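Local coordinates for CmeC (Campylobacter jejuni, PDB 4MT4), which is an outer membrane channel that probably serves as the exit duct of a tripartite drug efflux pump, at residues B[7-12]-B[280-285]; B[266-271]-B[364-369]; B[212-217]-B[420-425]. One frame throughout, in Å; residues are numbered along the deposited sequence.

Interaction 1 of 3, residues B[7-12]-B[280-285]; sequences LNIPEA and EKLTQQ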
loop_
_atom_site.group_PDB
_atom_site.type_symbol
_atom_site.label_atom_id
_atom_site.label_comp_id
_atom_site.label_asym_id
_atom_site.label_seq_id
_atom_site.Cartn_x
_atom_site.Cartn_y
_atom_site.Cartn_z
ATOM N N LEU B 7 -11.461 -21.174 21.343
ATOM C CA LEU B 7 -10.371 -20.289 20.955
ATOM C C LEU B 7 -9.238 -20.369 21.970
ATOM O O LEU B 7 -9.391 -19.956 23.120
ATOM C CB LEU B 7 -10.867 -18.850 20.818
ATOM C CG LEU B 7 -9.865 -17.867 20.214
ATOM C CD1 LEU B 7 -9.455 -18.306 18.816
ATOM C CD2 LEU B 7 -10.454 -16.472 20.190
ATOM N N ASN B 8 -8.103 -20.904 21.534
ATOM C CA ASN B 8 -6.962 -21.109 22.420
ATOM C C ASN B 8 -5.771 -20.231 22.058
ATOM O O ASN B 8 -4.886 -20.641 21.307
ATOM C CB ASN B 8 -6.543 -22.580 22.406
ATOM C CG ASN B 8 -7.639 -23.500 22.900
ATOM O OD1 ASN B 8 -8.037 -24.437 22.209
ATOM N ND2 ASN B 8 -8.140 -23.232 24.101
ATOM N N ILE B 9 -5.752 -19.018 22.600
ATOM C CA ILE B 9 -4.625 -18.120 22.405
ATOM C C ILE B 9 -3.535 -18.417 23.426
ATOM O O ILE B 9 -3.751 -18.266 24.628
ATOM C CB ILE B 9 -5.044 -16.645 22.524
ATOM C CG1 ILE B 9 -6.159 -16.325 21.528
ATOM C CG2 ILE B 9 -3.846 -15.732 22.299
ATOM C CD1 ILE B 9 -7.447 -15.885 22.185
ATOM N N PRO B 10 -2.358 -18.844 22.950
ATOM C CA PRO B 10 -1.225 -19.125 23.837
ATOM C C PRO B 10 -0.752 -17.869 24.557
ATOM O O PRO B 10 -0.817 -16.776 23.994
ATOM C CB PRO B 10 -0.150 -19.652 22.882
ATOM C CG PRO B 10 -0.512 -19.072 21.556
ATOM C CD PRO B 10 -2.010 -19.044 21.533
ATOM N N GLU B 11 -0.288 -18.028 25.791
ATOM C CA GLU B 11 0.148 -16.894 26.596
ATOM C C GLU B 11 1.413 -16.249 26.047
ATOM O O GLU B 11 2.296 -16.928 25.524
ATOM C CB GLU B 11 0.386 -17.323 28.043
ATOM C CG GLU B 11 -0.852 -17.793 28.775
ATOM C CD GLU B 11 -0.599 -17.988 30.255
ATOM O OE1 GLU B 11 0.079 -17.130 30.859
ATOM O OE2 GLU B 11 -1.067 -19.002 30.812
ATOM N N ALA B 12 1.489 -14.928 26.171
ATOM C CA ALA B 12 2.704 -14.198 25.848
ATOM C C ALA B 12 3.617 -14.188 27.066
ATOM O O ALA B 12 3.316 -13.550 28.073
ATOM C CB ALA B 12 2.379 -12.783 25.403
ATOM N N GLU B 280 -9.499 -9.425 18.399
ATOM C CA GLU B 280 -10.919 -9.497 18.071
ATOM C C GLU B 280 -11.165 -10.011 16.660
ATOM O O GLU B 280 -12.159 -10.688 16.402
ATOM C CB GLU B 280 -11.575 -8.126 18.242
ATOM C CG GLU B 280 -11.629 -7.643 19.682
ATOM C CD GLU B 280 -12.601 -8.433 20.545
ATOM O OE1 GLU B 280 -13.434 -9.188 19.995
ATOM O OE2 GLU B 280 -12.536 -8.291 21.784
ATOM N N LYS B 281 -10.259 -9.684 15.747
ATOM C CA LYS B 281 -10.365 -10.164 14.377
ATOM C C LYS B 281 -10.092 -11.662 14.309
ATOM O O LYS B 281 -10.532 -12.343 13.382
ATOM C CB LYS B 281 -9.407 -9.399 13.466
ATOM C CG LYS B 281 -9.813 -7.951 13.248
ATOM C CD LYS B 281 -8.817 -7.213 12.377
ATOM C CE LYS B 281 -9.200 -5.749 12.223
ATOM N NZ LYS B 281 -8.255 -5.008 11.342
ATOM N N LEU B 282 -9.374 -12.171 15.305
ATOM C CA LEU B 282 -9.087 -13.598 15.388
ATOM C C LEU B 282 -10.305 -14.376 15.884
ATOM O O LEU B 282 -10.638 -15.428 15.338
ATOM C CB LEU B 282 -7.888 -13.853 16.302
ATOM C CG LEU B 282 -7.567 -15.314 16.633
ATOM C CD1 LEU B 282 -7.337 -16.127 15.364
ATOM C CD2 LEU B 282 -6.366 -15.399 17.559
ATOM N N THR B 283 -10.974 -13.856 16.913
ATOM C CA THR B 283 -12.189 -14.490 17.429
ATOM C C THR B 283 -13.308 -14.403 16.403
ATOM O O THR B 283 -14.191 -15.255 16.356
ATOM C CB THR B 283 -12.684 -13.843 18.738
ATOM O OG1 THR B 283 -13.706 -12.884 18.440
ATOM C CG2 THR B 283 -11.545 -13.155 19.466
ATOM N N GLN B 284 -13.262 -13.354 15.590
ATOM C CA GLN B 284 -14.243 -13.160 14.533
ATOM C C GLN B 284 -14.172 -14.300 13.525
ATOM O O GLN B 284 -15.190 -14.886 13.161
ATOM C CB GLN B 284 -14.020 -11.821 13.831
ATOM C CG GLN B 284 -14.912 -11.607 12.622
ATOM C CD GLN B 284 -14.673 -10.268 11.952
ATOM O OE1 GLN B 284 -13.558 -9.745 11.963
ATOM N NE2 GLN B 284 -15.722 -9.706 11.365
ATOM N N GLN B 285 -12.957 -14.612 13.086
ATOM C CA GLN B 285 -12.732 -15.699 12.140
ATOM C C GLN B 285 -13.028 -17.051 12.780
ATOM O O GLN B 285 -13.457 -17.987 12.105
ATOM C CB GLN B 285 -11.294 -15.666 11.616
ATOM C CG GLN B 285 -10.960 -14.418 10.813
ATOM C CD GLN B 285 -11.826 -14.278 9.578
ATOM O OE1 GLN B 285 -12.071 -15.251 8.863
ATOM N NE2 GLN B 285 -12.305 -13.065 9.324
#
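The extended, irregular segment 7-12 passes beside a turn of helix 273-293, with Leu7 and Thr283 as the nearest residues and their CA atoms 7.0 Å apart. Leu7 does most of the touching. Its CB already points at the helix, and with chi1 near -171° CG continues that way, the two methyls then forking to different residues. Leu7 CD2 comes in across Thr283, roughly at right angles to it, and meets Thr283 CG2 at 3.6 Å. The other methyl reaches the neighbouring side chain, Leu7 CD1 lying 4.2 Å from Leu282 CG. Two residues on, Ile9 slides past Leu282 in the reverse direction, with Ile9 CG1 4.1 Å from Leu282 CD2. Leu282 is the buried member of the group, and it also packs on Phe355 of helix 339-405.

Thr283 divides its two branches between different tasks. Its methyl faces Leu7, while OG1 hydrogen-bonds Ser139 OG on helix 129-195 and makes a weak bond of 3.4 Å from Thr283 OG1 to Glu280 O within its own helix. Every contact with segment 7-12 is carbon to carbon, and Leu7 and Ile9 stay partly exposed. This is the N-terminal tail of an outer membrane factor, which starts at the lipid-bearing Cys1 and lies as an extended strap on the outside of the helical barrel.

Interaction 2 of 3, residues B[266-271]-B[364-369]; sequences STILLQ and TAFGEI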
loop_
_atom_site.group_PDB
_atom_site.type_symbol
_atom_site.label_atom_id
_atom_site.label_comp_id
_atom_site.label_asym_id
_atom_site.label_seq_id
_atom_site.Cartn_x
_atom_site.Cartn_y
_atom_site.Cartn_z
ATOM N N SER B 266 3.705 -5.190 32.277
ATOM C CA SER B 266 3.279 -6.565 32.511
ATOM C C SER B 266 1.908 -6.817 31.894
ATOM O O SER B 266 1.458 -7.959 31.796
ATOM C CB SER B 266 3.248 -6.872 34.008
ATOM O OG SER B 266 2.284 -6.075 34.672
ATOM N N THR B 267 1.252 -5.738 31.479
ATOM C CA THR B 267 -0.060 -5.815 30.849
ATOM C C THR B 267 -0.062 -5.124 29.488
ATOM O O THR B 267 -1.021 -4.446 29.128
ATOM C CB THR B 267 -1.148 -5.171 31.730
ATOM O OG1 THR B 267 -0.800 -3.808 32.000
ATOM C CG2 THR B 267 -1.289 -5.921 33.046
ATOM N N ILE B 268 1.017 -5.306 28.734
ATOM C CA ILE B 268 1.186 -4.635 27.448
ATOM C C ILE B 268 0.154 -5.109 26.420
ATOM O O ILE B 268 -0.201 -4.376 25.495
ATOM C CB ILE B 268 2.615 -4.851 26.894
ATOM C CG1 ILE B 268 2.861 -3.976 25.663
ATOM C CG2 ILE B 268 2.859 -6.319 26.580
ATOM C CD1 ILE B 268 2.715 -2.498 25.931
ATOM N N LEU B 269 -0.337 -6.332 26.597
ATOM C CA LEU B 269 -1.331 -6.892 25.691
ATOM C C LEU B 269 -2.666 -6.174 25.838
ATOM O O LEU B 269 -3.449 -6.096 24.890
ATOM C CB LEU B 269 -1.509 -8.390 25.946
ATOM C CG LEU B 269 -0.731 -9.360 25.053
ATOM C CD1 LEU B 269 0.768 -9.117 25.141
ATOM C CD2 LEU B 269 -1.069 -10.793 25.426
ATOM N N LEU B 270 -2.918 -5.646 27.032
ATOM C CA LEU B 270 -4.170 -4.958 27.318
ATOM C C LEU B 270 -4.051 -3.449 27.140
ATOM O O LEU B 270 -5.015 -2.718 27.360
ATOM C CB LEU B 270 -4.632 -5.268 28.743
ATOM C CG LEU B 270 -4.826 -6.741 29.109
ATOM C CD1 LEU B 270 -5.180 -6.877 30.583
ATOM C CD2 LEU B 270 -5.892 -7.379 28.234
ATOM N N GLN B 271 -2.872 -2.982 26.741
ATOM C CA GLN B 271 -2.622 -1.546 26.673
ATOM C C GLN B 271 -2.361 -1.028 25.261
ATOM O O GLN B 271 -2.304 0.182 25.043
ATOM C CB GLN B 271 -1.448 -1.184 27.583
ATOM C CG GLN B 271 -1.783 -1.286 29.061
ATOM C CD GLN B 271 -0.564 -1.149 29.945
ATOM O OE1 GLN B 271 0.537 -1.546 29.568
ATOM N NE2 GLN B 271 -0.754 -0.582 31.130
ATOM N N THR B 364 5.931 -7.344 16.195
ATOM C CA THR B 364 6.213 -5.970 15.796
ATOM C C THR B 364 6.131 -5.019 16.985
ATOM O O THR B 364 6.992 -4.158 17.160
ATOM C CB THR B 364 5.242 -5.499 14.695
ATOM O OG1 THR B 364 5.458 -6.263 13.502
ATOM C CG2 THR B 364 5.451 -4.023 14.386
ATOM N N ALA B 365 5.097 -5.191 17.804
ATOM C CA ALA B 365 4.891 -4.349 18.978
ATOM C C ALA B 365 6.081 -4.406 19.933
ATOM O O ALA B 365 6.567 -3.373 20.395
ATOM C CB ALA B 365 3.618 -4.756 19.701
ATOM N N PHE B 366 6.543 -5.620 20.220
ATOM C CA PHE B 366 7.688 -5.823 21.100
ATOM C C PHE B 366 8.967 -5.242 20.501
ATOM O O PHE B 366 9.838 -4.762 21.224
ATOM C CB PHE B 366 7.875 -7.313 21.394
ATOM C CG PHE B 366 7.064 -7.811 22.560
ATOM C CD1 PHE B 366 5.680 -7.778 22.524
ATOM C CD2 PHE B 366 7.688 -8.327 23.685
ATOM C CE1 PHE B 366 4.934 -8.238 23.593
ATOM C CE2 PHE B 366 6.948 -8.792 24.755
ATOM C CZ PHE B 366 5.569 -8.745 24.710
ATOM N N GLY B 367 9.074 -5.295 19.177
ATOM C CA GLY B 367 10.223 -4.741 18.487
ATOM C C GLY B 367 10.241 -3.230 18.585
ATOM O O GLY B 367 11.293 -2.621 18.776
ATOM N N GLU B 368 9.064 -2.626 18.458
ATOM C CA GLU B 368 8.922 -1.180 18.581
ATOM C C GLU B 368 9.245 -0.713 19.997
ATOM O O GLU B 368 9.863 0.331 20.188
ATOM C CB GLU B 368 7.506 -0.738 18.200
ATOM C CG GLU B 368 7.131 -0.973 16.747
ATOM C CD GLU B 368 5.676 -0.645 16.456
ATOM O OE1 GLU B 368 4.930 -0.339 17.409
ATOM O OE2 GLU B 368 5.281 -0.694 15.272
ATOM N N ILE B 369 8.825 -1.499 20.986
ATOM C CA ILE B 369 9.056 -1.170 22.390
ATOM C C ILE B 369 10.544 -1.201 22.732
ATOM O O ILE B 369 11.043 -0.323 23.440
ATOM C CB ILE B 369 8.288 -2.132 23.326
ATOM C CG1 ILE B 369 6.781 -1.878 23.224
ATOM C CG2 ILE B 369 8.750 -1.977 24.771
ATOM C CD1 ILE B 369 5.944 -2.832 24.050
#
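Ser265 OG is held by two groups of the turn that presents Ile268 to Phe366 and Ile369: it accepts from Thr267 N and hydrogen-bonds Gln271 OE1. The turn leads into helix 273-293 and leans on the long helix 339-405, in the helical barrel of the outer membrane factor fold. Gln271 has both ends of its amide engaged, since its NE2 bonds Glu451 OE2. Inside the turn, Leu270 N reaches back to Thr267 O at 3.1 Å.

Across the contact everything is apolar and buried, and Ile268 carries the first segment's share. With CG1 anti to the backbone N (chi1 -171°), its two branches part company, one to each partner. The short branch goes to the ring, where Ile268 CG2 lies 4.1 Å from both Phe366 CZ and Phe366 CE1. Tyr14 meets the same ring edge-to-face and also touches Ile268, and Leu244 of the second subunit packs on Phe366 as well. The long branch points tip to tip at Ile369, whose terminal methyl touches two carbons of it: Ile369 CD1 is 3.7 Å from Ile268 CG1 and 3.8 Å from Ile268 CD1.

Interaction 3 of 3, residues B[212-217]-B[420-425]; sequences ESMALQ and NWLNAA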
loop_
_atom_site.group_PDB
_atom_site.type_symbol
_atom_site.label_atom_id
_atom_site.label_comp_id
_atom_site.label_asym_id
_atom_site.label_seq_id
_atom_site.Cartn_x
_atom_site.Cartn_y
_atom_site.Cartn_z
ATOM N N GLU B 212 27.460 33.057 -0.805
ATOM C CA GLU B 212 26.535 32.307 -1.647
ATOM C C GLU B 212 26.195 30.947 -1.049
ATOM O O GLU B 212 25.063 30.476 -1.169
ATOM C CB GLU B 212 27.115 32.125 -3.051
ATOM C CG GLU B 212 27.519 33.423 -3.741
ATOM C CD GLU B 212 26.341 34.343 -4.022
ATOM O OE1 GLU B 212 25.189 33.860 -4.070
ATOM O OE2 GLU B 212 26.573 35.558 -4.202
ATOM N N SER B 213 27.176 30.318 -0.408
ATOM C CA SER B 213 26.962 29.028 0.240
ATOM C C SER B 213 25.943 29.156 1.366
ATOM O O SER B 213 25.052 28.322 1.508
ATOM C CB SER B 213 28.276 28.468 0.783
ATOM O OG SER B 213 28.074 27.232 1.449
ATOM N N MET B 214 26.075 30.215 2.159
ATOM C CA MET B 214 25.141 30.480 3.246
ATOM C C MET B 214 23.743 30.777 2.712
ATOM O O MET B 214 22.750 30.302 3.259
ATOM C CB MET B 214 25.629 31.647 4.108
ATOM C CG MET B 214 26.845 31.322 4.965
ATOM S SD MET B 214 26.549 29.980 6.134
ATOM C CE MET B 214 28.106 29.945 7.009
ATOM N N ALA B 215 23.673 31.559 1.639
ATOM C CA ALA B 215 22.397 31.903 1.018
ATOM C C ALA B 215 21.706 30.659 0.473
ATOM O O ALA B 215 20.481 30.548 0.508
ATOM C CB ALA B 215 22.602 32.924 -0.092
ATOM N N LEU B 216 22.506 29.722 -0.022
ATOM C CA LEU B 216 21.993 28.459 -0.536
ATOM C C LEU B 216 21.474 27.581 0.597
ATOM O O LEU B 216 20.396 26.998 0.502
ATOM C CB LEU B 216 23.081 27.722 -1.319
ATOM C CG LEU B 216 22.704 26.363 -1.911
ATOM C CD1 LEU B 216 21.512 26.497 -2.844
ATOM C CD2 LEU B 216 23.892 25.747 -2.633
ATOM N N GLN B 217 22.251 27.498 1.674
ATOM C CA GLN B 217 21.864 26.725 2.850
ATOM C C GLN B 217 20.632 27.326 3.515
ATOM O O GLN B 217 19.779 26.606 4.031
ATOM C CB GLN B 217 23.016 26.658 3.855
ATOM C CG GLN B 217 24.236 25.909 3.353
ATOM C CD GLN B 217 25.438 26.081 4.259
ATOM O OE1 GLN B 217 26.509 26.501 3.816
ATOM N NE2 GLN B 217 25.270 25.759 5.536
ATOM N N ASN B 420 31.667 25.684 11.497
ATOM C CA ASN B 420 31.649 24.591 12.463
ATOM C C ASN B 420 30.653 24.838 13.590
ATOM O O ASN B 420 29.967 23.916 14.032
ATOM C CB ASN B 420 33.047 24.366 13.038
ATOM C CG ASN B 420 34.002 23.759 12.030
ATOM O OD1 ASN B 420 33.581 23.151 11.046
ATOM N ND2 ASN B 420 35.298 23.915 12.274
ATOM N N TRP B 421 30.583 26.082 14.058
ATOM C CA TRP B 421 29.612 26.462 15.079
ATOM C C TRP B 421 28.194 26.295 14.545
ATOM O O TRP B 421 27.318 25.770 15.235
ATOM C CB TRP B 421 29.837 27.904 15.537
ATOM C CG TRP B 421 28.825 28.384 16.542
ATOM C CD1 TRP B 421 28.154 27.626 17.458
ATOM C CD2 TRP B 421 28.362 29.729 16.722
ATOM N NE1 TRP B 421 27.307 28.415 18.199
ATOM C CE2 TRP B 421 27.416 29.711 17.766
ATOM C CE3 TRP B 421 28.657 30.948 16.102
ATOM C CZ2 TRP B 421 26.765 30.861 18.205
ATOM C CZ3 TRP B 421 28.009 32.090 16.539
ATOM C CH2 TRP B 421 27.074 32.038 17.580
ATOM N N LEU B 422 27.980 26.748 13.313
ATOM C CA LEU B 422 26.687 26.626 12.655
ATOM C C LEU B 422 26.258 25.166 12.556
ATOM O O LEU B 422 25.116 24.824 12.861
ATOM C CB LEU B 422 26.735 27.251 11.260
ATOM C CG LEU B 422 25.446 27.182 10.440
ATOM C CD1 LEU B 422 24.342 27.986 11.107
ATOM C CD2 LEU B 422 25.685 27.664 9.018
ATOM N N ASN B 423 27.186 24.311 12.133
ATOM C CA ASN B 423 26.930 22.879 12.038
ATOM C C ASN B 423 26.570 22.283 13.392
ATOM O O ASN B 423 25.649 21.475 13.503
ATOM C CB ASN B 423 28.147 22.159 11.452
ATOM C CG ASN B 423 28.420 22.550 10.011
ATOM O OD1 ASN B 423 27.746 23.418 9.455
ATOM N ND2 ASN B 423 29.415 21.915 9.402
ATOM N N ALA B 424 27.301 22.697 14.421
ATOM C CA ALA B 424 27.070 22.215 15.778
ATOM C C ALA B 424 25.750 22.739 16.335
ATOM O O ALA B 424 25.074 22.053 17.099
ATOM C CB ALA B 424 28.226 22.615 16.684
ATOM N N ALA B 425 25.390 23.957 15.947
ATOM C CA ALA B 425 24.144 24.564 16.398
ATOM C C ALA B 425 22.944 23.861 15.773
ATOM O O ALA B 425 21.945 23.597 16.447
ATOM C CB ALA B 425 24.122 26.048 16.066
#
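Met214 and Leu422 meet tip to tip between helix 201-236 and helix 411-445, and this is the tight part of a small contact. One methyl of the leucine takes the whole load: Leu422 CD2 lies 3.8 Å from Met214 SD and 3.9 Å from Met214 CE. The methionine gets there by a bend at its second torsion (chi2 -60°), which swings sulfur and terminal methyl toward the other helix although its CB sets off at an angle to it. Both residues are buried. Leu176 of helix 129-195 touches Leu422, Ala183 of that helix touches Met214, and Gln419 packs on Met214 from one turn before Leu422.

The looser side belongs to Gln217, partly exposed, which crosses the same leucine with its amide: Gln217 NE2 is 4.0 Å from Leu422 CD2, a van der Waals approach. What sets the amide is a bond within its own helix, Ser213 OG donating to Gln217 OE1 at 2.9 Å. The hydroxyl lies in the carbonyl plane, with a C=O...O angle of 147°. The backbones stay well apart, the nearest CA atoms, those of Met214 and Leu422, being 10.3 Å from each other. Such helix-to-helix packing, here with segment 212-217 in a predicted coiled coil, builds the alpha-helical tunnel of outer membrane factors.

From the N terminus, residues 7-12 come first and wait longest, since interaction 1 closes only when helix 273-293 arrives. Residues 212-217 and 266-271 have by then opened interactions 3 and 2, so interaction 1 crosses both. Interaction 2 closes on helix 339-405, and interaction 3 only on the following helix, 411-445, which leaves interaction 2 nested inside it. Interactions 1 and 2 are neighbours, centres 16 Å apart, and touch through Ala12 CB and Leu269 CD2 at 4.0 Å. Interaction 3 lies remote, about 42 Å from interaction 2 between centres. The first two fasten tail and loop to the barrel; the third joins two of its helices.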